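Local coordinates for beta-glucuronidase (uncultured Clostridium sp., PDB 6U7J), which catalyses the hydrolysis of beta-D-glucuronides to free glucuronic acid, and probably reactivates estrogens in the gut by cleaving their glucuronide conjugates, at residues B[17-22]-B[191-196]; B[58-63]-B[313-318]; B[302-307]-B[330-335]; B[364-369]-B[414-419]. All coordinates share one frame; numbering follows the deposited sequence.

The chain begins contact 1 at 17-22 and contact 2 at 58-63, both in the sugar-binding domain. Contact 1 closes first, when 191-196 pairs with 17-22 in the antiparallel sheet. Only after strand 297-305 of the TIM barrel, where contact 3 opens, does 313-318 close contact 2, so contact 2 crosses both contact 1 and contact 3 and joins the two domains. Contact 3 closes at 330-335, within the first beta-alpha-beta unit of the barrel, and touches contact 2 where K315 packs against H307. Contact 4 follows in series, setting 364-369 against 414-419 beside the same barrel sheet, with nearest atoms about 8 Å from contact 3.

Contact 1 of 4, residues B[17-22]-B[191-196]; sequences EARQIK and YCTPKE. Unlike the reference sequence in segment 17-22: I21 (reference Met).
Q20 and C192 face each other as an antiparallel hydrogen-bonded pair, and this is where the contact is tight. C192 N gives a good bond to Q20 O (2.9 Å), arriving in the plane of the carbonyl. The return bond, from Q20 N to C192 O at 3.4 Å, is weak, and the strand pair ends soon after it. On the face shared by these two residues, C192 SG takes the position between its own N and carbonyl carbon (chi1 68°), which swings it toward the partner strand and within 3.9 Å of Q20 CB. The long amide of Q20 leads on, away from the strand partner, to W89 and to Q20 of the second subunit.

The other face carries I21 and Y191, a non-hydrogen-bonded pair whose touch is light, I21 CG1 to Y191 CB at 4.2 Å. Y191 sends its hydroxyl on to E125. Just before the first strand begins, R19 runs alongside T193, in the same direction, and the T193 methyl CG2 sits over one face of the guanidinium, offset toward its rim and 3.7 Å from R19 NE; the charge itself is met by D274. Farther out P194 packs its CD 3.8 Å from A18 O, with A18 CB only loosely against CG, and then the chains part, K195 and E196 emerging into solvent. Tight through the pair and thinning to van der Waals touches at A18 and P194, the contact lies at the end of an antiparallel strand pair inside the sheet of the beta-sandwich sugar-binding domain of family 2 glycosidases, here lying against a second subunit.

Contact 2 of 4, residues B[58-63]-B[313-318]; sequences PSSYND and RGKGLD
S60 directs its hydroxyl into the backbone of the turn at 313-316, and the other side chains are best understood around it. With OG anti to its own carbonyl carbon (chi1 -49°), the serine accepts K315 N at 2.8 Å, while S60 N donates to R313 O at 2.9 Å in a nearly straight bond (167°). That carbonyl closes the type II' turn as well: G316 N and S60 N approach R313 O from opposite faces of its plane, so one oxygen serves both the turn and the neighbouring chain.

S59 differs in that its OG, anti to its backbone N, turns back to donate to S60 O of its own segment, while still lying over the start of the turn, 3.4 Å from R313 CA. Behind it the backbones come close, S59 CA to G316 CA at 3.9 Å, a proximity that glycine allows. P58, preceded by a cis peptide, lays CG against L317 CB at 4.4 Å. R313 extends straight to CD and then bends at chi3, which brings NE to a water at the edge of the guanidinium; the same water donates to P58 O and L317 O. Over one face of that guanidinium sits D318, a purely electrostatic pairing, and D318 of the second subunit supplies a salt bridge. A second water links D63 OD2 to G314 N.

The contact thus presses the short, weakly bonded strand about 59-60, paired on its other side with 183-184, against the loop between barrel strand 297-305 and helix 319-332, whose first turn D318 caps.

Contact 3 of 4, residues B[302-307]-B[330-335]; sequences KGFGKH and KWIGAN
K302 and N335 grip each other through two strong hydrogen bonds, joining strand 297-305 to the chain that leaves helix 319-332, the helix-to-strand return of the TIM-barrel beta-alpha-beta unit 297-305, 319-332, 336-338. N335 N donates to K302 O at 2.7 Å, nearly along the C=O axis. The side chain completes the pair: N335 CG sits between its own N and carbonyl carbon (chi1 62°), folding the amide back so that OD1 accepts K302 N at 2.8 Å in an almost straight bond (168°). This brings two acceptors, K302 O and N335 OD1, to within 3.0 Å of each other, a repulsion probably offset by the donor each one has. The amide nitrogen is engaged too, by Y300 O.

Outward from this pair, the lysine crosses the asparagine at about a right angle and sends NZ toward G333 O, a weak bond at 3.4 Å, its stronger partner being W590 O. G333 has positive phi and makes two bonds back into the last helical turn, a Schellman motif that turns the chain toward the strand.

Apolar packing follows. A334 CB rests 3.9 Å from G303 CA and also lies oblique to the F304 ring, which stands edge-to-face with the rings of F553 and W590. Strand and helix also meet at the F304 ring edge, where CZ lies 4.0 Å from I332 CD1, close to the plane of the ring.

Contact 4 of 4, residues B[364-369]-B[414-419]; sequences PAVGMN and ITNEPH
A365 O is the polar hub of the contact, accepting from two donors of the strand opposite. T415 OG1, set anti to its own N (chi1 -172°), reaches it at 2.9 Å within the carbonyl plane, while N416 N comes at 3.2 Å from above that plane. At the far end H419 N donates to M368 O at 2.8 Å. N369 adds a side-chain bond: its ND2 donates to E417 O at 3.2 Å, the acceptor lying close to the amide plane but the donor well above the carbonyl plane.

Water bridges the middle. One molecule takes M368 N and lies within bonding distance of A365 O and N416 O; another takes G367 N and lies by E417 O. The waters supplement the direct bonds, serving the N-H groups of G367 and M368.

Weaker contacts fill in between. A365 CB presses against I414 O at 3.3 Å, V366 CG2 runs alongside the N416 amide, 3.6 Å from ND2, and M368 CB meets P418 CB. N369 and H419 cross, their flat groups 44° apart, with N369 OD1 oblique to the ring and 3.5 Å from H419 CD2. H419 itself is hydrogen-bonded to E422.

The two chains run almost in the same direction, loop 364-369 following strand 358-362 and strand 409-416 ending at N416, with E417 just beyond. In related family 2 glycosidases, a glutamate at this strand end serves as the acid/base; E417, after N416, is probably the counterpart. N416 is held by T448 and R338, and E417 by N468, an arrangement consistent with the active-site end of the TIM barrel.

Contact 1 of 4, residues B[17-22]-B[191-196]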
loop_
_atom_site.group_PDB
_atom_site.type_symbol
_atom_site.label_atom_id
_atom_site.label_comp_id
_atom_site.label_asym_id
_atom_site.label_seq_id
_atom_site.Cartn_x
_atom_site.Cartn_y
_atom_site.Cartn_z
ATOM N N GLU B 17 32.750 38.328 15.962
ATOM C CA GLU B 17 34.172 38.682 15.991
ATOM C C GLU B 17 34.877 38.156 17.234
ATOM O O GLU B 17 36.113 38.087 17.245
ATOM C CB GLU B 17 34.335 40.203 15.913
ATOM C CG GLU B 17 34.175 40.895 17.252
ATOM C CD GLU B 17 32.727 41.131 17.627
ATOM O OE1 GLU B 17 31.821 40.567 16.951
ATOM O OE2 GLU B 17 32.498 41.895 18.603
ATOM N N ALA B 18 34.122 37.779 18.267
ATOM C CA ALA B 18 34.637 37.424 19.586
ATOM C C ALA B 18 34.487 35.955 19.936
ATOM O O ALA B 18 35.361 35.400 20.598
ATOM C CB ALA B 18 33.929 38.249 20.667
ATOM N N ARG B 19 33.387 35.319 19.538
ATOM C CA ARG B 19 33.109 33.930 19.873
ATOM C C ARG B 19 33.063 33.096 18.599
ATOM O O ARG B 19 32.718 33.597 17.519
ATOM C CB ARG B 19 31.783 33.785 20.629
ATOM C CG ARG B 19 31.636 34.622 21.890
ATOM C CD ARG B 19 30.252 34.460 22.497
ATOM N NE ARG B 19 30.110 35.100 23.809
ATOM C CZ ARG B 19 29.326 34.636 24.778
ATOM N NH1 ARG B 19 28.619 33.521 24.593
ATOM N NH2 ARG B 19 29.241 35.278 25.932
ATOM N N GLN B 20 33.419 31.821 18.729
ATOM C CA GLN B 20 33.396 30.933 17.579
ATOM C C GLN B 20 32.901 29.548 17.996
ATOM O O GLN B 20 33.011 29.170 19.167
ATOM C CB GLN B 20 34.766 30.825 16.901
ATOM C CG GLN B 20 34.666 30.314 15.475
ATOM C CD GLN B 20 35.998 30.262 14.755
ATOM O OE1 GLN B 20 37.071 30.117 15.370
ATOM N NE2 GLN B 20 35.937 30.380 13.430
ATOM N N ILE B 21 32.345 28.825 17.026
ATOM C CA ILE B 21 31.730 27.531 17.232
ATOM C C ILE B 21 32.430 26.510 16.340
ATOM O O ILE B 21 32.698 26.783 15.163
ATOM C CB ILE B 21 30.217 27.539 16.898
ATOM C CG1 ILE B 21 29.452 28.528 17.802
ATOM C CG2 ILE B 21 29.633 26.125 16.937
ATOM C CD1 ILE B 21 28.041 28.848 17.267
ATOM N N LYS B 22 32.699 25.326 16.887
ATOM C CA LYS B 22 33.175 24.213 16.107
ATOM C C LYS B 22 32.210 23.042 16.293
ATOM O O LYS B 22 31.982 22.583 17.416
ATOM C CB LYS B 22 34.581 23.795 16.516
ATOM C CG LYS B 22 34.981 22.508 15.893
ATOM C CD LYS B 22 36.241 22.678 15.096
ATOM C CE LYS B 22 37.426 22.900 16.024
ATOM N NZ LYS B 22 38.593 22.158 15.503
ATOM N N TYR B 191 32.941 25.411 21.530
ATOM C CA TYR B 191 32.904 26.828 21.216
ATOM C C TYR B 191 33.802 27.620 22.168
ATOM O O TYR B 191 34.082 27.186 23.284
ATOM C CB TYR B 191 31.468 27.363 21.239
ATOM C CG TYR B 191 30.776 27.517 22.584
ATOM C CD1 TYR B 191 30.905 28.699 23.331
ATOM C CD2 TYR B 191 29.909 26.544 23.054
ATOM C CE1 TYR B 191 30.229 28.877 24.534
ATOM C CE2 TYR B 191 29.221 26.708 24.258
ATOM C CZ TYR B 191 29.385 27.885 24.994
ATOM O OH TYR B 191 28.715 28.065 26.190
ATOM N N CYS B 192 34.251 28.796 21.714
ATOM C CA CYS B 192 35.144 29.628 22.500
ATOM C C CYS B 192 34.516 30.991 22.792
ATOM O O CYS B 192 33.621 31.458 22.074
ATOM C CB CYS B 192 36.543 29.780 21.818
ATOM S SG CYS B 192 36.637 30.717 20.287
ATOM N N THR B 193 34.929 31.585 23.913
ATOM C CA THR B 193 34.610 32.952 24.308
ATOM C C THR B 193 35.834 33.576 24.968
ATOM O O THR B 193 36.765 32.866 25.374
ATOM C CB THR B 193 33.432 33.057 25.297
ATOM O OG1 THR B 193 33.850 32.651 26.607
ATOM C CG2 THR B 193 32.189 32.249 24.857
ATOM N N PRO B 194 35.858 34.907 25.094
ATOM C CA PRO B 194 36.835 35.543 25.987
ATOM C C PRO B 194 36.644 35.065 27.421
ATOM O O PRO B 194 35.566 34.601 27.809
ATOM C CB PRO B 194 36.526 37.040 25.853
ATOM C CG PRO B 194 35.856 37.173 24.509
ATOM C CD PRO B 194 35.072 35.905 24.336
ATOM N N LYS B 195 37.717 35.181 28.221
ATOM C CA LYS B 195 37.646 34.711 29.603
ATOM C C LYS B 195 36.752 35.586 30.476
ATOM O O LYS B 195 36.251 35.114 31.503
ATOM C CB LYS B 195 39.047 34.616 30.204
ATOM C CG LYS B 195 39.967 33.699 29.430
ATOM C CD LYS B 195 40.747 32.767 30.340
ATOM C CE LYS B 195 41.436 31.666 29.520
ATOM N NZ LYS B 195 42.602 31.047 30.227
ATOM N N GLU B 196 36.524 36.834 30.094
ATOM C CA GLU B 196 35.515 37.663 30.743
ATOM C C GLU B 196 34.372 37.818 29.754
ATOM O O GLU B 196 34.575 38.352 28.658
ATOM C CB GLU B 196 36.079 39.025 31.161
ATOM C CG GLU B 196 37.401 38.942 31.934
ATOM C CD GLU B 196 37.760 40.259 32.643
ATOM O OE1 GLU B 196 38.308 40.204 33.772
ATOM O OE2 GLU B 196 37.498 41.344 32.065
#

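Contact 2 of 4, residues B[58-63]-B[313-318]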
loop_
_atom_site.group_PDB
_atom_site.type_symbol
_atom_site.label_atom_id
_atom_site.label_comp_id
_atom_site.label_asym_id
_atom_site.label_seq_id
_atom_site.Cartn_x
_atom_site.Cartn_y
_atom_site.Cartn_z
ATOM N N PRO B 58 24.130 14.200 14.602
ATOM C CA PRO B 58 23.085 13.706 15.499
ATOM C C PRO B 58 22.155 12.671 14.838
ATOM O O PRO B 58 21.965 12.726 13.626
ATOM C CB PRO B 58 22.309 14.979 15.847
ATOM C CG PRO B 58 22.427 15.810 14.601
ATOM C CD PRO B 58 23.754 15.482 13.973
ATOM N N SER B 59 21.572 11.785 15.652
ATOM C CA SER B 59 20.747 10.657 15.208
ATOM C C SER B 59 20.494 9.757 16.406
ATOM O O SER B 59 21.297 9.733 17.342
ATOM C CB SER B 59 21.429 9.846 14.089
ATOM O OG SER B 59 20.609 8.774 13.633
ATOM N N SER B 60 19.368 9.053 16.408
ATOM C CA SER B 60 19.225 7.881 17.253
ATOM C C SER B 60 20.059 6.746 16.659
ATOM O O SER B 60 20.291 6.698 15.447
ATOM C CB SER B 60 17.747 7.468 17.341
ATOM O OG SER B 60 16.888 8.572 17.653
ATOM N N TYR B 61 20.520 5.821 17.505
ATOM C CA TYR B 61 21.218 4.662 16.954
ATOM C C TYR B 61 20.296 3.511 16.576
ATOM O O TYR B 61 20.754 2.567 15.923
ATOM C CB TYR B 61 22.288 4.133 17.924
ATOM C CG TYR B 61 21.806 3.653 19.288
ATOM C CD1 TYR B 61 21.215 2.407 19.455
ATOM C CD2 TYR B 61 22.000 4.442 20.419
ATOM C CE1 TYR B 61 20.798 1.978 20.715
ATOM C CE2 TYR B 61 21.592 4.032 21.660
ATOM C CZ TYR B 61 20.995 2.798 21.811
ATOM O OH TYR B 61 20.603 2.400 23.077
ATOM N N ASN B 62 19.019 3.569 16.948
ATOM C CA ASN B 62 18.200 2.360 16.942
ATOM C C ASN B 62 17.814 1.899 15.536
ATOM O O ASN B 62 17.668 0.698 15.322
ATOM C CB ASN B 62 16.947 2.567 17.785
ATOM C CG ASN B 62 17.265 3.099 19.174
ATOM O OD1 ASN B 62 17.457 4.305 19.370
ATOM N ND2 ASN B 62 17.296 2.212 20.140
ATOM N N ASP B 63 17.637 2.798 14.570
ATOM C CA ASP B 63 17.180 2.385 13.239
ATOM C C ASP B 63 18.275 2.448 12.172
ATOM O O ASP B 63 17.980 2.329 10.979
ATOM C CB ASP B 63 15.973 3.226 12.807
ATOM C CG ASP B 63 14.739 2.943 13.641
ATOM O OD1 ASP B 63 14.720 1.909 14.368
ATOM O OD2 ASP B 63 13.796 3.765 13.577
ATOM N N ARG B 313 16.743 8.116 11.130
ATOM C CA ARG B 313 17.501 8.821 12.165
ATOM C C ARG B 313 16.790 8.910 13.513
ATOM O O ARG B 313 17.319 9.557 14.428
ATOM C CB ARG B 313 17.833 10.243 11.701
ATOM C CG ARG B 313 16.587 11.109 11.544
ATOM C CD ARG B 313 16.862 12.520 11.047
ATOM N NE ARG B 313 18.158 12.682 10.390
ATOM C CZ ARG B 313 18.396 12.359 9.123
ATOM N NH1 ARG B 313 17.435 11.835 8.375
ATOM N NH2 ARG B 313 19.603 12.558 8.615
ATOM N N GLY B 314 15.599 8.335 13.649
ATOM C CA GLY B 314 14.877 8.392 14.918
ATOM C C GLY B 314 14.479 9.810 15.312
ATOM O O GLY B 314 13.814 10.532 14.555
ATOM N N LYS B 315 14.879 10.214 16.518
ATOM C CA LYS B 315 14.641 11.552 17.046
ATOM C C LYS B 315 15.757 12.531 16.707
ATOM O O LYS B 315 15.832 13.601 17.326
ATOM C CB LYS B 315 14.464 11.507 18.567
ATOM C CG LYS B 315 13.576 10.358 19.061
ATOM C CD LYS B 315 13.112 10.603 20.486
ATOM C CE LYS B 315 12.038 11.688 20.535
ATOM N NZ LYS B 315 10.751 11.233 19.918
ATOM N N GLY B 316 16.631 12.195 15.763
ATOM C CA GLY B 316 17.756 13.071 15.464
ATOM C C GLY B 316 17.310 14.326 14.729
ATOM O O GLY B 316 16.381 14.300 13.915
ATOM N N LEU B 317 17.988 15.440 15.028
ATOM C CA LEU B 317 17.655 16.720 14.417
ATOM C C LEU B 317 17.881 16.685 12.914
ATOM O O LEU B 317 18.886 16.166 12.424
ATOM C CB LEU B 317 18.493 17.837 15.034
ATOM C CG LEU B 317 18.462 19.211 14.354
ATOM C CD1 LEU B 317 17.096 19.870 14.526
ATOM C CD2 LEU B 317 19.605 20.114 14.899
ATOM N N ASP B 318 16.935 17.261 12.184
ATOM C CA ASP B 318 16.949 17.249 10.726
ATOM C C ASP B 318 16.329 18.571 10.291
ATOM O O ASP B 318 15.105 18.714 10.296
ATOM C CB ASP B 318 16.164 16.060 10.186
ATOM C CG ASP B 318 16.238 15.940 8.662
ATOM O OD1 ASP B 318 16.606 16.925 7.976
ATOM O OD2 ASP B 318 15.933 14.837 8.147
HETATM O O HOH W 1 19.668 13.706 12.474
HETATM O O HOH W 2 14.027 6.290 12.375
#

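Contact 3 of 4, residues B[302-307]-B[330-335]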
loop_
_atom_site.group_PDB
_atom_site.type_symbol
_atom_site.label_atom_id
_atom_site.label_comp_id
_atom_site.label_asym_id
_atom_site.label_seq_id
_atom_site.Cartn_x
_atom_site.Cartn_y
_atom_site.Cartn_z
ATOM N N LYS B 302 -4.779 26.603 16.299
ATOM C CA LYS B 302 -5.015 25.625 15.241
ATOM C C LYS B 302 -3.690 24.948 14.910
ATOM O O LYS B 302 -2.762 25.604 14.419
ATOM C CB LYS B 302 -5.590 26.288 13.980
ATOM C CG LYS B 302 -6.850 27.126 14.189
ATOM C CD LYS B 302 -7.202 27.887 12.911
ATOM C CE LYS B 302 -6.068 28.829 12.517
ATOM N NZ LYS B 302 -6.314 29.478 11.206
ATOM N N GLY B 303 -3.611 23.638 15.134
ATOM C CA GLY B 303 -2.369 22.937 14.871
ATOM C C GLY B 303 -2.333 21.525 15.412
ATOM O O GLY B 303 -3.345 20.815 15.379
ATOM N N PHE B 304 -1.172 21.122 15.934
ATOM C CA PHE B 304 -0.890 19.739 16.289
ATOM C C PHE B 304 0.084 19.688 17.447
ATOM O O PHE B 304 0.970 20.537 17.571
ATOM C CB PHE B 304 -0.215 18.944 15.153
ATOM C CG PHE B 304 -0.876 19.071 13.823
ATOM C CD1 PHE B 304 -0.553 20.118 12.972
ATOM C CD2 PHE B 304 -1.791 18.118 13.408
ATOM C CE1 PHE B 304 -1.153 20.231 11.738
ATOM C CE2 PHE B 304 -2.410 18.220 12.168
ATOM C CZ PHE B 304 -2.091 19.283 11.328
ATOM N N GLY B 305 -0.017 18.633 18.243
ATOM C CA GLY B 305 1.174 18.162 18.930
ATOM C C GLY B 305 2.033 17.410 17.921
ATOM O O GLY B 305 1.521 16.735 17.028
ATOM N N LYS B 306 3.354 17.571 18.033
ATOM C CA LYS B 306 4.243 16.909 17.087
ATOM C C LYS B 306 5.063 15.818 17.793
ATOM O O LYS B 306 4.673 15.301 18.848
ATOM C CB LYS B 306 5.120 17.963 16.388
ATOM C CG LYS B 306 4.357 18.902 15.425
ATOM C CD LYS B 306 5.265 20.020 14.843
ATOM C CE LYS B 306 5.860 19.635 13.477
ATOM N NZ LYS B 306 6.664 18.349 13.508
ATOM N N HIS B 307 6.180 15.450 17.190
ATOM C CA HIS B 307 7.181 14.595 17.812
ATOM C C HIS B 307 8.469 14.878 17.075
ATOM O O HIS B 307 8.451 15.366 15.942
ATOM C CB HIS B 307 6.835 13.101 17.715
ATOM C CG HIS B 307 6.219 12.524 18.954
ATOM N ND1 HIS B 307 6.858 12.519 20.181
ATOM C CD2 HIS B 307 5.026 11.908 19.149
ATOM C CE1 HIS B 307 6.072 11.950 21.079
ATOM N NE2 HIS B 307 4.954 11.574 20.480
ATOM N N LYS B 330 2.143 25.809 7.418
ATOM C CA LYS B 330 1.626 26.983 6.734
ATOM C C LYS B 330 0.596 26.595 5.678
ATOM O O LYS B 330 -0.424 27.273 5.517
ATOM C CB LYS B 330 2.781 27.759 6.105
ATOM C CG LYS B 330 2.344 29.016 5.356
ATOM C CD LYS B 330 3.511 29.568 4.550
ATOM C CE LYS B 330 3.193 30.931 3.977
ATOM N NZ LYS B 330 2.933 31.917 5.072
ATOM N N TRP B 331 0.844 25.504 4.953
ATOM C CA TRP B 331 -0.073 25.092 3.894
ATOM C C TRP B 331 -1.420 24.688 4.472
ATOM O O TRP B 331 -2.469 25.100 3.970
ATOM C CB TRP B 331 0.547 23.949 3.085
ATOM C CG TRP B 331 -0.397 23.288 2.098
ATOM C CD1 TRP B 331 -0.665 23.684 0.809
ATOM C CD2 TRP B 331 -1.165 22.106 2.320
ATOM N NE1 TRP B 331 -1.559 22.821 0.223
ATOM C CE2 TRP B 331 -1.885 21.844 1.128
ATOM C CE3 TRP B 331 -1.314 21.234 3.407
ATOM C CZ2 TRP B 331 -2.748 20.757 1.001
ATOM C CZ3 TRP B 331 -2.178 20.152 3.282
ATOM C CH2 TRP B 331 -2.882 19.924 2.082
ATOM N N ILE B 332 -1.412 23.918 5.560
ATOM C CA ILE B 332 -2.662 23.441 6.138
ATOM C C ILE B 332 -3.397 24.516 6.920
ATOM O O ILE B 332 -4.538 24.284 7.328
ATOM C CB ILE B 332 -2.404 22.214 7.034
ATOM C CG1 ILE B 332 -3.664 21.333 7.117
ATOM C CG2 ILE B 332 -1.887 22.653 8.392
ATOM C CD1 ILE B 332 -3.422 19.902 7.566
ATOM N N GLY B 333 -2.792 25.689 7.123
ATOM C CA GLY B 333 -3.427 26.746 7.892
ATOM C C GLY B 333 -3.205 26.673 9.390
ATOM O O GLY B 333 -3.901 27.367 10.143
ATOM N N ALA B 334 -2.282 25.836 9.850
ATOM C CA ALA B 334 -1.993 25.787 11.271
ATOM C C ALA B 334 -1.298 27.078 11.707
ATOM O O ALA B 334 -0.668 27.773 10.903
ATOM C CB ALA B 334 -1.127 24.566 11.592
ATOM N N ASN B 335 -1.442 27.412 12.985
ATOM C CA ASN B 335 -0.752 28.568 13.540
ATOM C C ASN B 335 0.062 28.244 14.785
ATOM O O ASN B 335 0.661 29.158 15.368
ATOM C CB ASN B 335 -1.752 29.708 13.861
ATOM C CG ASN B 335 -2.787 29.319 14.903
ATOM O OD1 ASN B 335 -2.643 28.326 15.611
ATOM N ND2 ASN B 335 -3.854 30.110 14.993
#

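Contact 4 of 4, residues B[364-369]-B[414-419]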
loop_
_atom_site.group_PDB
_atom_site.type_symbol
_atom_site.label_atom_id
_atom_site.label_comp_id
_atom_site.label_asym_id
_atom_site.label_seq_id
_atom_site.Cartn_x
_atom_site.Cartn_y
_atom_site.Cartn_z
ATOM N N PRO B 364 9.195 16.666 29.742
ATOM C CA PRO B 364 8.873 15.249 29.523
ATOM C C PRO B 364 8.279 14.548 30.737
ATOM O O PRO B 364 8.628 13.399 31.028
ATOM C CB PRO B 364 10.222 14.630 29.133
ATOM C CG PRO B 364 11.257 15.768 29.210
ATOM C CD PRO B 364 10.629 16.864 30.010
ATOM N N ALA B 365 7.371 15.218 31.439
ATOM C CA ALA B 365 6.617 14.609 32.535
ATOM C C ALA B 365 5.433 13.808 31.979
ATOM O O ALA B 365 4.258 14.117 32.186
ATOM C CB ALA B 365 6.163 15.686 33.509
ATOM N N VAL B 366 5.782 12.764 31.241
ATOM C CA VAL B 366 4.838 11.916 30.531
ATOM C C VAL B 366 5.064 10.494 31.008
ATOM O O VAL B 366 6.190 10.107 31.345
ATOM C CB VAL B 366 5.016 12.031 28.998
ATOM C CG1 VAL B 366 6.391 11.521 28.577
ATOM C CG2 VAL B 366 3.889 11.304 28.244
ATOM N N GLY B 367 3.986 9.715 31.062
ATOM C CA GLY B 367 4.101 8.354 31.539
ATOM C C GLY B 367 3.781 8.143 33.000
ATOM O O GLY B 367 3.973 7.029 33.497
ATOM N N MET B 368 3.287 9.166 33.704
ATOM C CA MET B 368 2.882 9.020 35.102
ATOM C C MET B 368 1.455 8.468 35.176
ATOM O O MET B 368 0.539 9.059 35.748
ATOM C CB MET B 368 3.004 10.350 35.837
ATOM C CG MET B 368 4.378 10.984 35.789
ATOM S SD MET B 368 4.349 12.709 36.330
ATOM C CE MET B 368 6.105 12.976 36.599
ATOM N N ASN B 369 1.276 7.309 34.555
ATOM C CA ASN B 369 -0.038 6.702 34.399
ATOM C C ASN B 369 0.171 5.207 34.177
ATOM O O ASN B 369 1.304 4.716 34.173
ATOM C CB ASN B 369 -0.810 7.375 33.258
ATOM C CG ASN B 369 -2.315 7.426 33.508
ATOM O OD1 ASN B 369 -2.888 6.514 34.097
ATOM N ND2 ASN B 369 -2.959 8.500 33.054
ATOM N N ILE B 414 3.259 21.360 31.829
ATOM C CA ILE B 414 4.135 20.771 32.834
ATOM C C ILE B 414 4.011 19.265 32.909
ATOM O O ILE B 414 4.792 18.631 33.642
ATOM C CB ILE B 414 3.865 21.375 34.228
ATOM C CG1 ILE B 414 2.439 21.057 34.654
ATOM C CG2 ILE B 414 4.119 22.883 34.203
ATOM C CD1 ILE B 414 2.196 21.228 36.136
ATOM N N THR B 415 3.052 18.672 32.192
ATOM C CA THR B 415 2.797 17.244 32.241
ATOM C C THR B 415 1.823 16.869 31.130
ATOM O O THR B 415 0.979 17.674 30.712
ATOM C CB THR B 415 2.242 16.817 33.611
ATOM O OG1 THR B 415 2.174 15.394 33.687
ATOM C CG2 THR B 415 0.854 17.390 33.849
ATOM N N ASN B 416 1.956 15.643 30.647
ATOM C CA ASN B 416 1.025 15.094 29.674
ATOM C C ASN B 416 0.390 13.849 30.267
ATOM O O ASN B 416 1.090 12.872 30.562
ATOM C CB ASN B 416 1.718 14.783 28.342
ATOM C CG ASN B 416 0.771 14.174 27.334
ATOM O OD1 ASN B 416 0.030 14.883 26.647
ATOM N ND2 ASN B 416 0.786 12.854 27.243
ATOM N N GLU B 417 -0.922 13.911 30.491
ATOM C CA GLU B 417 -1.729 12.763 30.881
ATOM C C GLU B 417 -1.234 12.034 32.156
ATOM O O GLU B 417 -1.043 10.856 32.162
ATOM C CB GLU B 417 -1.807 11.762 29.733
ATOM C CG GLU B 417 -2.526 12.289 28.479
ATOM C CD GLU B 417 -2.874 11.174 27.470
ATOM O OE1 GLU B 417 -2.271 10.082 27.519
ATOM O OE2 GLU B 417 -3.756 11.399 26.621
ATOM N N PRO B 418 -1.055 12.787 33.253
ATOM C CA PRO B 418 -0.761 12.115 34.522
ATOM C C PRO B 418 -2.028 11.482 35.068
ATOM O O PRO B 418 -3.144 11.870 34.728
ATOM C CB PRO B 418 -0.284 13.263 35.425
ATOM C CG PRO B 418 -1.115 14.425 34.958
ATOM C CD PRO B 418 -1.287 14.233 33.449
ATOM N N HIS B 419 -1.845 10.485 35.934
ATOM C CA HIS B 419 -2.992 9.837 36.572
ATOM C C HIS B 419 -3.477 10.739 37.707
ATOM O O HIS B 419 -3.302 10.465 38.897
ATOM C CB HIS B 419 -2.622 8.449 37.067
ATOM C CG HIS B 419 -3.812 7.594 37.380
ATOM N ND1 HIS B 419 -3.892 6.807 38.510
ATOM C CD2 HIS B 419 -4.971 7.400 36.705
ATOM C CE1 HIS B 419 -5.049 6.169 38.518
ATOM N NE2 HIS B 419 -5.722 6.513 37.436
HETATM O O HOH W 3 2.209 11.738 32.972
HETATM O O HOH W 4 1.214 9.470 30.611
#